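Local coordinates for protein phycocyanobilin lyase subunit beta (Nostoc sp. PCC 7120, PDB 5N3U) that associates with CpcE to form a lyase that is probably required for attaching the bilin chromophore to the CpcA gene product of phycocyanin, at residues R84-I89 and L95-D100; L121-L126 and Q162-I167; L143-D148 and Y155-G160. All coordinates share one frame; numbering follows the deposited sequence.

Contact 1: R84-I89 and L95-D100; sequences RTLAAI and LDVLID
Leu86 meets both Val97 and Leu98, and these two pairs carry the contact between helix 76-89 and helix 95-104. The methyl CD1 of Leu86 reaches Val97 CG1 at 4.2 Å, while the root of the same side chain, Leu86 CB, lies 4.3 Å from Leu98 CD1. One leucine thus serves two partners, with its tip on one and its base on the other. Leu98 points toward helix 76-89 and sets its CD1 against that base. Leucine suits position 86 because its chain is long enough for CD1 to reach Val97 while CB, close to the backbone, lies against Leu98.

The inner part is filled further by Leu67 and Ala94, which touch Leu86, and by Leu121, which packs on Leu98. Packing slackens toward Ala87: its small CB comes no nearer to Leu98 CD2 than 5.0 Å, and this residue, like Val97, keeps part of its surface exposed. Asp96, the residue before Val97, takes the polar role and forms a salt bridge with Arg75 of a CpcE chain, the alpha subunit of the lyase.

No hydrogen bond joins the two segments; backbone bonds such as Ala88 N to Arg84 O and Ile99 N to Leu95 O run within each helix. Cohesion therefore comes from dispersion and the exclusion of water, forces that hold the helices together but depend on shape rather than on any single directional bond.

Contact 2: L121-L126 and Q162-I167; sequences LHWHKL and QGLVNI
Trp123 and Ile167 are brought together by first torsions of the same kind: in each, the next side-chain carbon (CG of Trp123, CG1 of Ile167) stands anti to the carbonyl carbon and beside the backbone N, with chi1 at -44° in the tryptophan. Leu164 adopts the same arrangement, and although its CB does not aim at the loop, its end comes round to the indole. The chi2 of Ile167, 136°, is not a staggered value; with this twist CD1 sits at the five-membered ring, 3.7 Å from Trp123 NE1 and equally far from Trp123 CD1.

Leu164 CD2 touches farther along the indole, 3.9 Å from Trp123 CZ2. The two aliphatic chains each cross the tryptophan at about a right angle. A broad, rigid side chain suits this place because a single residue spans from the loop to two partners well separated from its own backbone; the nearest CA atoms, those of Trp123 and Ile167, are 9.9 Å apart. Replacing the indole by an alanine is likely to open a gap between the loop and segment 162-167, leaving Leu164 CD2 and Ile167 CD1 without their aromatic partner.

His122 is the centre of an inverse gamma turn, closed by a weak bond from Trp123 N to Leu121 O, and a short 3-10 turn follows at 123-125. The same Leu121 O lies 3.2 Å above one face of the Trp123 ring, offset toward the rim. Trp123 also packs on Ala134, Pro135 and Ala138 of helix 130-145 and on Leu95. In this stack of HEAT-repeat helices, the loop after helix 108-118 is thus packed against both helix 130-145 and the chain leaving helix 151-163.

Contact 3: L143-D148 and Y155-G160; sequences LFISQD and YAAIVG
Helix 130-145 and helix 151-163 follow one another in the HEAT-repeat region, and this contact packs them together near the corner that joins them. Its centre is the methyl of Ala157, which lies against Ile145 and Ser146. Ala157 CB is 4.0 Å from Ile145 CG1 and just as close to Ser146 CA. A small residue suits this place, since the backbones come close together here: the CA atoms of Ser146 and Ala157 are 5.4 Å apart.

With chi1 at 61°, Ile145 holds CG1 between its backbone N and carbonyl carbon, on the side where it meets the alanine methyl. Ser146 touches the same methyl with CB and turns its hydroxyl back to the preceding helical turn: OG donates to Leu143 O at 2.7 Å, tilted 27° from the carbonyl plane. Arg177 NE also bonds to this buried hydroxyl, so the serine is satisfied on a largely apolar surface. Both Ile145 and Ser146 lie in a type I turn, Ile145 to Asp148, which carries the chain toward helix 151-163.

Helix 108-118 borders one part of the contact, with Ala115 touching Ile145 and Ala156, whereas helix 171-184 brings Met181 against Ser146 and Ile158.

Overall arrangement
From the N terminus, contact 1 comes first and closes the short connection between helix 76-89 and helix 95-104. The chain then runs through helix 108-118 into the loop at 121-126, where contact 2 opens; this longer excursion closes only at 162-167. Contact 3 is nested inside it, and helix 151-163 serves both. Contacts 1 and 2 lie in series yet touch, since Leu121 packs on Leu95, with centres about 13 Å apart. Contacts 1 and 3 do not meet. Contact 1 thus ties helix 76-89 to helix 95-104, contact 3 ties helix 130-145 to helix 151-163, and contact 2 ties the loop after helix 108-118 to the chain leaving helix 151-163.

Contact 1: R84-I89 and L95-D100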
ATOM      1  N   ARG B  84      16.626  -4.908   0.484  1.00 21.08           N
ATOM      2  CA  ARG B  84      17.630  -4.870   1.521  1.00 23.22           C
ATOM      3  C   ARG B  84      18.789  -5.900   1.278  1.00 22.41           C
ATOM      4  O   ARG B  84      19.956  -5.629   1.533  1.00 24.19           O
ATOM      5  CB  ARG B  84      16.997  -5.042   2.898  1.00 27.77           C
ATOM      6  CG  ARG B  84      17.945  -4.669   4.062  1.00 39.96           C
ATOM      7  CD  ARG B  84      17.240  -4.516   5.421  1.00 45.13           C
ATOM      8  NE  ARG B  84      15.926  -3.845   5.314  1.00 46.54           N
ATOM      9  CZ  ARG B  84      14.720  -4.406   5.375  1.00 41.40           C
ATOM     10  NH1 ARG B  84      14.553  -5.701   5.485  1.00 47.63           N
ATOM     11  NH2 ARG B  84      13.631  -3.638   5.276  1.00 51.54           N
ATOM     12  N   THR B  85      18.427  -7.062   0.817  1.00 20.40           N
ATOM     13  CA  THR B  85      19.320  -8.117   0.554  1.00 21.34           C
ATOM     14  C   THR B  85      20.200  -7.771  -0.619  1.00 22.79           C
ATOM     15  O   THR B  85      21.443  -7.891  -0.536  1.00 21.03           O
ATOM     16  CB  THR B  85      18.554  -9.369   0.265  1.00 21.09           C
ATOM     17  OG1 THR B  85      17.731  -9.678   1.385  1.00 21.92           O
ATOM     18  CG2 THR B  85      19.457 -10.508   0.024  1.00 24.30           C
ATOM     19  N   LEU B  86      19.621  -7.286  -1.697  1.00 20.20           N
ATOM     20  CA  LEU B  86      20.444  -6.742  -2.793  1.00 19.87           C
ATOM     21  C   LEU B  86      21.359  -5.644  -2.387  1.00 21.37           C
ATOM     22  O   LEU B  86      22.518  -5.611  -2.836  1.00 23.92           O
ATOM     23  CB  LEU B  86      19.532  -6.232  -3.939  1.00 20.26           C
ATOM     24  CG  LEU B  86      18.876  -7.277  -4.710  1.00 18.09           C
ATOM     25  CD1 LEU B  86      17.612  -6.779  -5.420  1.00 20.42           C
ATOM     26  CD2 LEU B  86      19.871  -7.972  -5.626  1.00 21.36           C
ATOM     27  N   ALA B  87      20.891  -4.721  -1.539  1.00 20.10           N
ATOM     28  CA  ALA B  87      21.706  -3.627  -1.090  1.00 21.87           C
ATOM     29  C   ALA B  87      22.897  -4.198  -0.259  1.00 25.65           C
ATOM     30  O   ALA B  87      24.001  -3.775  -0.441  1.00 27.30           O
ATOM     31  CB  ALA B  87      20.911  -2.636  -0.196  1.00 23.64           C
ATOM     32  N   ALA B  88      22.648  -5.172   0.597  1.00 24.40           N
ATOM     33  CA  ALA B  88      23.733  -5.744   1.450  1.00 27.47           C
ATOM     34  C   ALA B  88      24.751  -6.549   0.633  1.00 29.49           C
ATOM     35  O   ALA B  88      25.955  -6.524   0.936  1.00 32.07           O
ATOM     36  CB  ALA B  88      23.097  -6.670   2.471  1.00 29.16           C
ATOM     37  N   ILE B  89      24.298  -7.255  -0.398  1.00 30.02           N
ATOM     38  CA  ILE B  89      25.201  -7.957  -1.309  1.00 26.77           C
ATOM     39  C   ILE B  89      26.032  -6.945  -2.081  1.00 30.48           C
ATOM     40  O   ILE B  89      27.212  -7.186  -2.323  1.00 26.97           O
ATOM     41  CB  ILE B  89      24.497  -8.881  -2.260  1.00 27.81           C
ATOM     42  CG1 ILE B  89      23.852  -9.993  -1.481  1.00 22.19           C
ATOM     43  CG2 ILE B  89      25.497  -9.505  -3.261  1.00 29.33           C
ATOM     44  CD1 ILE B  89      22.973 -10.892  -2.269  1.00 22.35           C
ATOM     45  N   LEU B  95      21.757  -1.966  -9.679  1.00 19.63           N
ATOM     46  CA  LEU B  95      21.501  -0.524  -9.800  1.00 21.01           C
ATOM     47  C   LEU B  95      20.057  -0.168 -10.298  1.00 19.21           C
ATOM     48  O   LEU B  95      19.299   0.611  -9.666  1.00 18.19           O
ATOM     49  CB  LEU B  95      22.522   0.060 -10.734  1.00 21.83           C
ATOM     50  CG  LEU B  95      22.326   1.542 -11.026  1.00 23.31           C
ATOM     51  CD1 LEU B  95      22.611   2.393  -9.821  1.00 24.50           C
ATOM     52  CD2 LEU B  95      23.138   2.049 -12.227  1.00 27.61           C
ATOM     53  N   ASP B  96      19.679  -0.708 -11.441  1.00 20.13           N
ATOM     54  CA  ASP B  96      18.372  -0.282 -12.045  1.00 21.16           C
ATOM     55  C   ASP B  96      17.172  -0.686 -11.191  1.00 21.19           C
ATOM     56  O   ASP B  96      16.262   0.073 -11.068  1.00 18.80           O
ATOM     57  CB  ASP B  96      18.230  -0.847 -13.458  1.00 24.99           C
ATOM     58  CG  ASP B  96      19.280  -0.235 -14.462  1.00 30.32           C
ATOM     59  OD1 ASP B  96      19.817   0.935 -14.303  1.00 34.24           O
ATOM     60  OD2 ASP B  96      19.563  -0.924 -15.453  1.00 39.43           O
ATOM     61  N   VAL B  97      17.201  -1.881 -10.587  1.00 17.92           N
ATOM     62  CA  VAL B  97      16.171  -2.225  -9.626  1.00 21.99           C
ATOM     63  C   VAL B  97      16.136  -1.264  -8.455  1.00 19.64           C
ATOM     64  O   VAL B  97      15.064  -0.870  -7.983  1.00 17.45           O
ATOM     65  CB  VAL B  97      16.274  -3.696  -9.149  1.00 22.20           C
ATOM     66  CG1 VAL B  97      15.541  -4.017  -7.862  1.00 23.24           C
ATOM     67  CG2 VAL B  97      15.737  -4.577 -10.266  1.00 24.89           C
ATOM     68  N   LEU B  98      17.279  -0.939  -7.889  1.00 16.81           N
ATOM     69  CA  LEU B  98      17.307  -0.047  -6.787  1.00 18.57           C
ATOM     70  C   LEU B  98      16.838   1.350  -7.120  1.00 18.87           C
ATOM     71  O   LEU B  98      16.157   2.016  -6.341  1.00 16.52           O
ATOM     72  CB  LEU B  98      18.690   0.024  -6.161  1.00 20.04           C
ATOM     73  CG  LEU B  98      19.050  -0.923  -5.068  1.00 26.26           C
ATOM     74  CD1 LEU B  98      18.501  -2.291  -5.203  1.00 29.16           C
ATOM     75  CD2 LEU B  98      20.561  -0.912  -4.837  1.00 27.30           C
ATOM     76  N   ILE B  99      17.167   1.789  -8.311  1.00 18.73           N
ATOM     77  CA  ILE B  99      16.669   3.119  -8.758  1.00 20.51           C
ATOM     78  C   ILE B  99      15.167   3.162  -8.898  1.00 20.93           C
ATOM     79  O   ILE B  99      14.456   4.064  -8.365  1.00 18.06           O
ATOM     80  CB  ILE B  99      17.304   3.497 -10.072  1.00 21.56           C
ATOM     81  CG1 ILE B  99      18.720   3.893  -9.821  1.00 20.74           C
ATOM     82  CG2 ILE B  99      16.547   4.634 -10.723  1.00 24.30           C
ATOM     83  CD1 ILE B  99      19.466   4.191 -11.123  1.00 21.66           C
ATOM     84  N   ASP B 100      14.615   2.091  -9.436  1.00 20.61           N
ATOM     85  CA  ASP B 100      13.194   2.008  -9.534  1.00 20.93           C
ATOM     86  C   ASP B 100      12.500   2.006  -8.231  1.00 20.68           C
ATOM     87  O   ASP B 100      11.489   2.655  -8.062  1.00 21.61           O
ATOM     88  CB  ASP B 100      12.793   0.681 -10.214  1.00 27.11           C
ATOM     89  CG  ASP B 100      12.793   0.810 -11.661  1.00 33.68           C
ATOM     90  OD1 ASP B 100      12.840   1.969 -12.126  1.00 41.91           O
ATOM     91  OD2 ASP B 100      12.762  -0.218 -12.388  1.00 35.13           O
TER

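Contact 2: L121-L126 and Q162-I167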
ATOM      1  N   LEU B 121      26.952   0.253  -3.600  1.00 25.33           N
ATOM      2  CA  LEU B 121      27.223  -0.867  -4.463  1.00 23.52           C
ATOM      3  C   LEU B 121      28.754  -0.897  -4.891  1.00 25.27           C
ATOM      4  O   LEU B 121      29.452   0.110  -4.896  1.00 27.83           O
ATOM      5  CB  LEU B 121      26.356  -0.763  -5.726  1.00 24.13           C
ATOM      6  CG  LEU B 121      24.845  -0.705  -5.460  1.00 22.57           C
ATOM      7  CD1 LEU B 121      24.091  -0.752  -6.797  1.00 24.45           C
ATOM      8  CD2 LEU B 121      24.433  -1.873  -4.625  1.00 26.02           C
ATOM      9  N   HIS B 122      29.229  -2.054  -5.203  1.00 24.52           N
ATOM     10  CA  HIS B 122      30.653  -2.218  -5.534  1.00 27.14           C
ATOM     11  C   HIS B 122      30.851  -1.896  -7.042  1.00 21.01           C
ATOM     12  O   HIS B 122      30.990  -2.776  -7.864  1.00 23.99           O
ATOM     13  CB  HIS B 122      31.105  -3.600  -5.206  1.00 29.03           C
ATOM     14  CG  HIS B 122      31.039  -3.923  -3.760  1.00 36.88           C
ATOM     15  ND1 HIS B 122      30.850  -5.211  -3.302  1.00 42.37           N
ATOM     16  CD2 HIS B 122      31.153  -3.143  -2.658  1.00 40.82           C
ATOM     17  CE1 HIS B 122      30.852  -5.217  -1.978  1.00 35.24           C
ATOM     18  NE2 HIS B 122      31.043  -3.976  -1.561  1.00 37.77           N
ATOM     19  N   TRP B 123      30.956  -0.647  -7.317  1.00 21.85           N
ATOM     20  CA  TRP B 123      30.992  -0.095  -8.642  1.00 23.48           C
ATOM     21  C   TRP B 123      32.087  -0.604  -9.505  1.00 29.06           C
ATOM     22  O   TRP B 123      31.874  -0.763 -10.719  1.00 23.51           O
ATOM     23  CB  TRP B 123      31.060   1.419  -8.601  1.00 24.33           C
ATOM     24  CG  TRP B 123      30.176   2.025  -7.646  1.00 24.16           C
ATOM     25  CD1 TRP B 123      30.525   2.732  -6.522  1.00 26.50           C
ATOM     26  CD2 TRP B 123      28.744   2.151  -7.768  1.00 25.98           C
ATOM     27  NE1 TRP B 123      29.392   3.230  -5.908  1.00 26.43           N
ATOM     28  CE2 TRP B 123      28.287   2.869  -6.636  1.00 27.07           C
ATOM     29  CE3 TRP B 123      27.813   1.657  -8.676  1.00 27.26           C
ATOM     30  CZ2 TRP B 123      26.945   3.105  -6.400  1.00 28.01           C
ATOM     31  CZ3 TRP B 123      26.474   1.907  -8.465  1.00 26.42           C
ATOM     32  CH2 TRP B 123      26.043   2.610  -7.315  1.00 27.51           C
ATOM     33  N   HIS B 124      33.226  -0.977  -8.901  1.00 29.61           N
ATOM     34  CA  HIS B 124      34.351  -1.424  -9.696  1.00 29.98           C
ATOM     35  C   HIS B 124      34.088  -2.752 -10.299  1.00 33.44           C
ATOM     36  O   HIS B 124      34.841  -3.140 -11.144  1.00 30.54           O
ATOM     37  CB  HIS B 124      35.629  -1.577  -8.861  1.00 31.08           C
ATOM     38  CG  HIS B 124      35.575  -2.703  -7.893  1.00 33.82           C
ATOM     39  ND1 HIS B 124      35.154  -2.535  -6.584  1.00 38.89           N
ATOM     40  CD2 HIS B 124      35.883  -4.011  -8.022  1.00 35.97           C
ATOM     41  CE1 HIS B 124      35.235  -3.679  -5.941  1.00 32.26           C
ATOM     42  NE2 HIS B 124      35.634  -4.600  -6.797  1.00 40.18           N
ATOM     43  N   LYS B 125      33.075  -3.507  -9.835  1.00 29.88           N
ATOM     44  CA  LYS B 125      32.761  -4.764 -10.472  1.00 28.15           C
ATOM     45  C   LYS B 125      32.177  -4.672 -11.875  1.00 27.73           C
ATOM     46  O   LYS B 125      32.016  -5.687 -12.541  1.00 27.62           O
ATOM     47  CB  LYS B 125      31.851  -5.530  -9.555  1.00 34.00           C
ATOM     48  CG  LYS B 125      32.492  -5.776  -8.158  1.00 39.74           C
ATOM     49  CD  LYS B 125      32.711  -7.224  -7.799  1.00 45.43           C
ATOM     50  CE  LYS B 125      33.440  -7.946  -8.933  1.00 51.51           C
ATOM     51  NZ  LYS B 125      34.401  -8.981  -8.473  1.00 58.26           N
ATOM     52  N   LEU B 126      31.806  -3.476 -12.287  1.00 22.67           N
ATOM     53  CA  LEU B 126      31.279  -3.236 -13.597  1.00 27.44           C
ATOM     54  C   LEU B 126      32.416  -2.948 -14.597  1.00 30.36           C
ATOM     55  O   LEU B 126      33.367  -2.261 -14.285  1.00 29.72           O
ATOM     56  CB  LEU B 126      30.404  -2.049 -13.600  1.00 26.38           C
ATOM     57  CG  LEU B 126      29.128  -2.195 -12.765  1.00 31.23           C
ATOM     58  CD1 LEU B 126      28.415  -0.853 -12.720  1.00 31.43           C
ATOM     59  CD2 LEU B 126      28.275  -3.362 -13.229  1.00 32.86           C
ATOM     60  N   GLN B 162      26.089   9.953   1.389  1.00 28.74           N
ATOM     61  CA  GLN B 162      27.343   9.841   2.094  1.00 31.27           C
ATOM     62  C   GLN B 162      28.135   8.687   1.623  1.00 34.38           C
ATOM     63  O   GLN B 162      29.370   8.686   1.644  1.00 35.15           O
ATOM     64  CB  GLN B 162      27.089   9.651   3.583  1.00 36.08           C
ATOM     65  CG  GLN B 162      28.312   9.847   4.488  1.00 36.64           C
ATOM     66  CD  GLN B 162      27.968   9.495   5.943  1.00 40.18           C
ATOM     67  OE1 GLN B 162      27.006   9.960   6.503  1.00 37.10           O
ATOM     68  NE2 GLN B 162      28.728   8.624   6.518  1.00 46.61           N
ATOM     69  N   GLY B 163      27.457   7.598   1.292  1.00 33.74           N
ATOM     70  CA  GLY B 163      28.147   6.468   0.737  1.00 29.77           C
ATOM     71  C   GLY B 163      28.890   6.728  -0.544  1.00 30.97           C
ATOM     72  O   GLY B 163      29.783   5.962  -0.898  1.00 31.39           O
ATOM     73  N   LEU B 164      28.509   7.753  -1.279  1.00 27.88           N
ATOM     74  CA  LEU B 164      29.220   8.057  -2.486  1.00 34.35           C
ATOM     75  C   LEU B 164      30.507   8.964  -2.298  1.00 40.46           C
ATOM     76  O   LEU B 164      31.062   9.442  -3.267  1.00 38.97           O
ATOM     77  CB  LEU B 164      28.240   8.669  -3.486  1.00 33.19           C
ATOM     78  CG  LEU B 164      27.095   7.742  -4.003  1.00 28.44           C
ATOM     79  CD1 LEU B 164      26.095   8.562  -4.757  1.00 29.20           C
ATOM     80  CD2 LEU B 164      27.607   6.680  -4.929  1.00 30.24           C
ATOM     81  N   VAL B 165      30.955   9.157  -1.064  1.00 48.60           N
ATOM     82  CA  VAL B 165      32.199   9.908  -0.749  1.00 54.76           C
ATOM     83  C   VAL B 165      33.487   9.312  -1.337  1.00 52.80           C
ATOM     84  O   VAL B 165      34.383  10.036  -1.706  1.00 49.84           O
ATOM     85  CB  VAL B 165      32.357  10.018   0.794  1.00 63.89           C
ATOM     86  CG1 VAL B 165      33.801  10.313   1.237  1.00 66.71           C
ATOM     87  CG2 VAL B 165      31.395  11.084   1.322  1.00 63.65           C
ATOM     88  N   ASN B 166      33.567   7.992  -1.435  1.00 54.27           N
ATOM     89  CA  ASN B 166      34.674   7.343  -2.130  1.00 54.28           C
ATOM     90  C   ASN B 166      34.838   7.684  -3.631  1.00 60.52           C
ATOM     91  O   ASN B 166      35.762   7.151  -4.259  1.00 72.04           O
ATOM     92  CB  ASN B 166      34.630   5.803  -1.938  1.00 52.45           C
ATOM     93  CG  ASN B 166      33.355   5.131  -2.512  1.00 60.44           C
ATOM     94  OD1 ASN B 166      32.367   5.788  -2.852  1.00 51.56           O
ATOM     95  ND2 ASN B 166      33.379   3.799  -2.583  1.00 57.22           N
ATOM     96  N   ILE B 167      33.990   8.552  -4.212  1.00 54.47           N
ATOM     97  CA  ILE B 167      34.062   8.847  -5.645  1.00 50.60           C
ATOM     98  C   ILE B 167      34.278  10.336  -5.926  1.00 50.09           C
ATOM     99  O   ILE B 167      33.377  11.137  -5.765  1.00 44.00           O
ATOM    100  CB  ILE B 167      32.819   8.336  -6.367  1.00 48.19           C
ATOM    101  CG1 ILE B 167      32.768   6.794  -6.305  1.00 50.20           C
ATOM    102  CG2 ILE B 167      32.810   8.765  -7.850  1.00 48.67           C
ATOM    103  CD1 ILE B 167      31.419   6.280  -5.993  1.00 46.89           C
TER

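Contact 3: L143-D148 and Y155-G160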
ATOM      1  N   LEU B 143      19.729  12.438  -5.441  1.00 25.07           N
ATOM      2  CA  LEU B 143      19.426  13.874  -5.444  1.00 27.52           C
ATOM      3  C   LEU B 143      17.959  14.112  -5.664  1.00 29.61           C
ATOM      4  O   LEU B 143      17.303  14.954  -4.992  1.00 26.13           O
ATOM      5  CB  LEU B 143      20.253  14.624  -6.499  1.00 28.63           C
ATOM      6  CG  LEU B 143      21.759  14.612  -6.320  1.00 31.87           C
ATOM      7  CD1 LEU B 143      22.457  15.286  -7.517  1.00 33.20           C
ATOM      8  CD2 LEU B 143      22.158  15.338  -5.041  1.00 34.49           C
ATOM      9  N   PHE B 144      17.383  13.362  -6.587  1.00 26.28           N
ATOM     10  CA  PHE B 144      15.960  13.466  -6.785  1.00 27.34           C
ATOM     11  C   PHE B 144      15.110  13.083  -5.570  1.00 29.66           C
ATOM     12  O   PHE B 144      14.145  13.805  -5.223  1.00 27.13           O
ATOM     13  CB  PHE B 144      15.595  12.687  -8.049  1.00 27.03           C
ATOM     14  CG  PHE B 144      14.156  12.578  -8.324  1.00 25.71           C
ATOM     15  CD1 PHE B 144      13.515  13.602  -8.949  1.00 24.28           C
ATOM     16  CD2 PHE B 144      13.465  11.392  -8.104  1.00 30.09           C
ATOM     17  CE1 PHE B 144      12.202  13.511  -9.252  1.00 29.25           C
ATOM     18  CE2 PHE B 144      12.074  11.308  -8.394  1.00 29.33           C
ATOM     19  CZ  PHE B 144      11.462  12.350  -9.007  1.00 26.32           C
ATOM     20  N   ILE B 145      15.416  11.962  -4.910  1.00 23.89           N
ATOM     21  CA  ILE B 145      14.524  11.586  -3.796  1.00 25.78           C
ATOM     22  C   ILE B 145      14.758  12.411  -2.530  1.00 27.41           C
ATOM     23  O   ILE B 145      13.936  12.369  -1.640  1.00 28.99           O
ATOM     24  CB  ILE B 145      14.544  10.080  -3.472  1.00 24.64           C
ATOM     25  CG1 ILE B 145      15.921   9.623  -3.047  1.00 25.03           C
ATOM     26  CG2 ILE B 145      14.125   9.306  -4.718  1.00 24.45           C
ATOM     27  CD1 ILE B 145      15.856   8.286  -2.377  1.00 27.61           C
ATOM     28  N   SER B 146      15.878  13.127  -2.469  1.00 32.27           N
ATOM     29  CA  SER B 146      16.183  14.020  -1.322  1.00 31.32           C
ATOM     30  C   SER B 146      15.224  15.185  -1.199  1.00 36.32           C
ATOM     31  O   SER B 146      15.253  15.881  -0.204  1.00 35.57           O
ATOM     32  CB  SER B 146      17.616  14.521  -1.413  1.00 32.55           C
ATOM     33  OG  SER B 146      17.727  15.541  -2.401  1.00 34.43           O
ATOM     34  N   GLN B 147      14.379  15.388  -2.205  1.00 34.15           N
ATOM     35  CA  GLN B 147      13.304  16.356  -2.162  1.00 35.16           C
ATOM     36  C   GLN B 147      11.999  15.789  -1.666  1.00 36.34           C
ATOM     37  O   GLN B 147      11.066  16.512  -1.531  1.00 38.15           O
ATOM     38  CB  GLN B 147      13.048  16.926  -3.576  1.00 42.61           C
ATOM     39  CG  GLN B 147      14.261  17.552  -4.254  1.00 49.09           C
ATOM     40  CD  GLN B 147      14.452  17.148  -5.713  1.00 57.95           C
ATOM     41  OE1 GLN B 147      13.522  16.667  -6.396  1.00 60.05           O
ATOM     42  NE2 GLN B 147      15.688  17.315  -6.206  1.00 66.18           N
ATOM     43  N   ASP B 148      11.884  14.498  -1.384  1.00 29.34           N
ATOM     44  CA  ASP B 148      10.618  13.941  -1.017  1.00 31.26           C
ATOM     45  C   ASP B 148      10.080  14.664   0.219  1.00 31.58           C
ATOM     46  O   ASP B 148      10.846  15.129   1.058  1.00 34.18           O
ATOM     47  CB  ASP B 148      10.763  12.454  -0.671  1.00 29.55           C
ATOM     48  CG  ASP B 148       9.490  11.719  -0.743  1.00 34.50           C
ATOM     49  OD1 ASP B 148       9.104  11.273  -1.869  1.00 33.12           O
ATOM     50  OD2 ASP B 148       8.846  11.532   0.307  1.00 37.97           O
ATOM     51  N   TYR B 155      16.060  11.316   4.972  1.00 23.39           N
ATOM     52  CA  TYR B 155      17.127  10.806   5.815  1.00 22.97           C
ATOM     53  C   TYR B 155      17.902   9.712   5.097  1.00 24.58           C
ATOM     54  O   TYR B 155      19.147   9.699   5.041  1.00 24.68           O
ATOM     55  CB  TYR B 155      16.474  10.283   7.112  1.00 26.88           C
ATOM     56  CG  TYR B 155      17.458   9.853   8.178  1.00 25.24           C
ATOM     57  CD1 TYR B 155      18.065   8.627   8.113  1.00 27.62           C
ATOM     58  CD2 TYR B 155      17.740  10.668   9.254  1.00 30.01           C
ATOM     59  CE1 TYR B 155      18.976   8.192   9.086  1.00 27.52           C
ATOM     60  CE2 TYR B 155      18.666  10.268  10.227  1.00 28.29           C
ATOM     61  CZ  TYR B 155      19.278   9.060  10.140  1.00 27.28           C
ATOM     62  OH  TYR B 155      20.194   8.646  11.112  1.00 28.77           O
ATOM     63  N   ALA B 156      17.172   8.736   4.535  1.00 23.11           N
ATOM     64  CA  ALA B 156      17.812   7.655   3.834  1.00 22.15           C
ATOM     65  C   ALA B 156      18.615   8.164   2.649  1.00 22.37           C
ATOM     66  O   ALA B 156      19.657   7.616   2.348  1.00 24.14           O
ATOM     67  CB  ALA B 156      16.782   6.624   3.355  1.00 24.33           C
ATOM     68  N   ALA B 157      18.096   9.164   1.947  1.00 23.91           N
ATOM     69  CA  ALA B 157      18.800   9.765   0.831  1.00 23.70           C
ATOM     70  C   ALA B 157      20.169  10.351   1.202  1.00 26.24           C
ATOM     71  O   ALA B 157      21.131  10.180   0.494  1.00 25.66           O
ATOM     72  CB  ALA B 157      17.946  10.815   0.232  1.00 27.18           C
ATOM     73  N   ILE B 158      20.239  10.992   2.338  1.00 26.77           N
ATOM     74  CA  ILE B 158      21.518  11.503   2.899  1.00 27.58           C
ATOM     75  C   ILE B 158      22.446  10.365   3.158  1.00 26.14           C
ATOM     76  O   ILE B 158      23.622  10.430   2.866  1.00 26.94           O
ATOM     77  CB  ILE B 158      21.327  12.192   4.285  1.00 30.13           C
ATOM     78  CG1 ILE B 158      20.306  13.282   4.250  1.00 36.75           C
ATOM     79  CG2 ILE B 158      22.630  12.735   4.834  1.00 31.79           C
ATOM     80  CD1 ILE B 158      20.556  14.296   3.199  1.00 40.36           C
ATOM     81  N   VAL B 159      21.962   9.283   3.732  1.00 25.30           N
ATOM     82  CA  VAL B 159      22.832   8.170   4.004  1.00 25.41           C
ATOM     83  C   VAL B 159      23.404   7.589   2.703  1.00 28.64           C
ATOM     84  O   VAL B 159      24.574   7.193   2.610  1.00 26.29           O
ATOM     85  CB  VAL B 159      22.112   7.085   4.778  1.00 28.13           C
ATOM     86  CG1 VAL B 159      23.006   5.852   4.984  1.00 30.46           C
ATOM     87  CG2 VAL B 159      21.634   7.587   6.167  1.00 28.34           C
ATOM     88  N   GLY B 160      22.561   7.502   1.669  1.00 29.92           N
ATOM     89  CA  GLY B 160      23.030   7.033   0.388  1.00 25.96           C
ATOM     90  C   GLY B 160      24.104   7.964  -0.157  1.00 24.62           C
ATOM     91  O   GLY B 160      25.135   7.520  -0.562  1.00 27.08           O
TER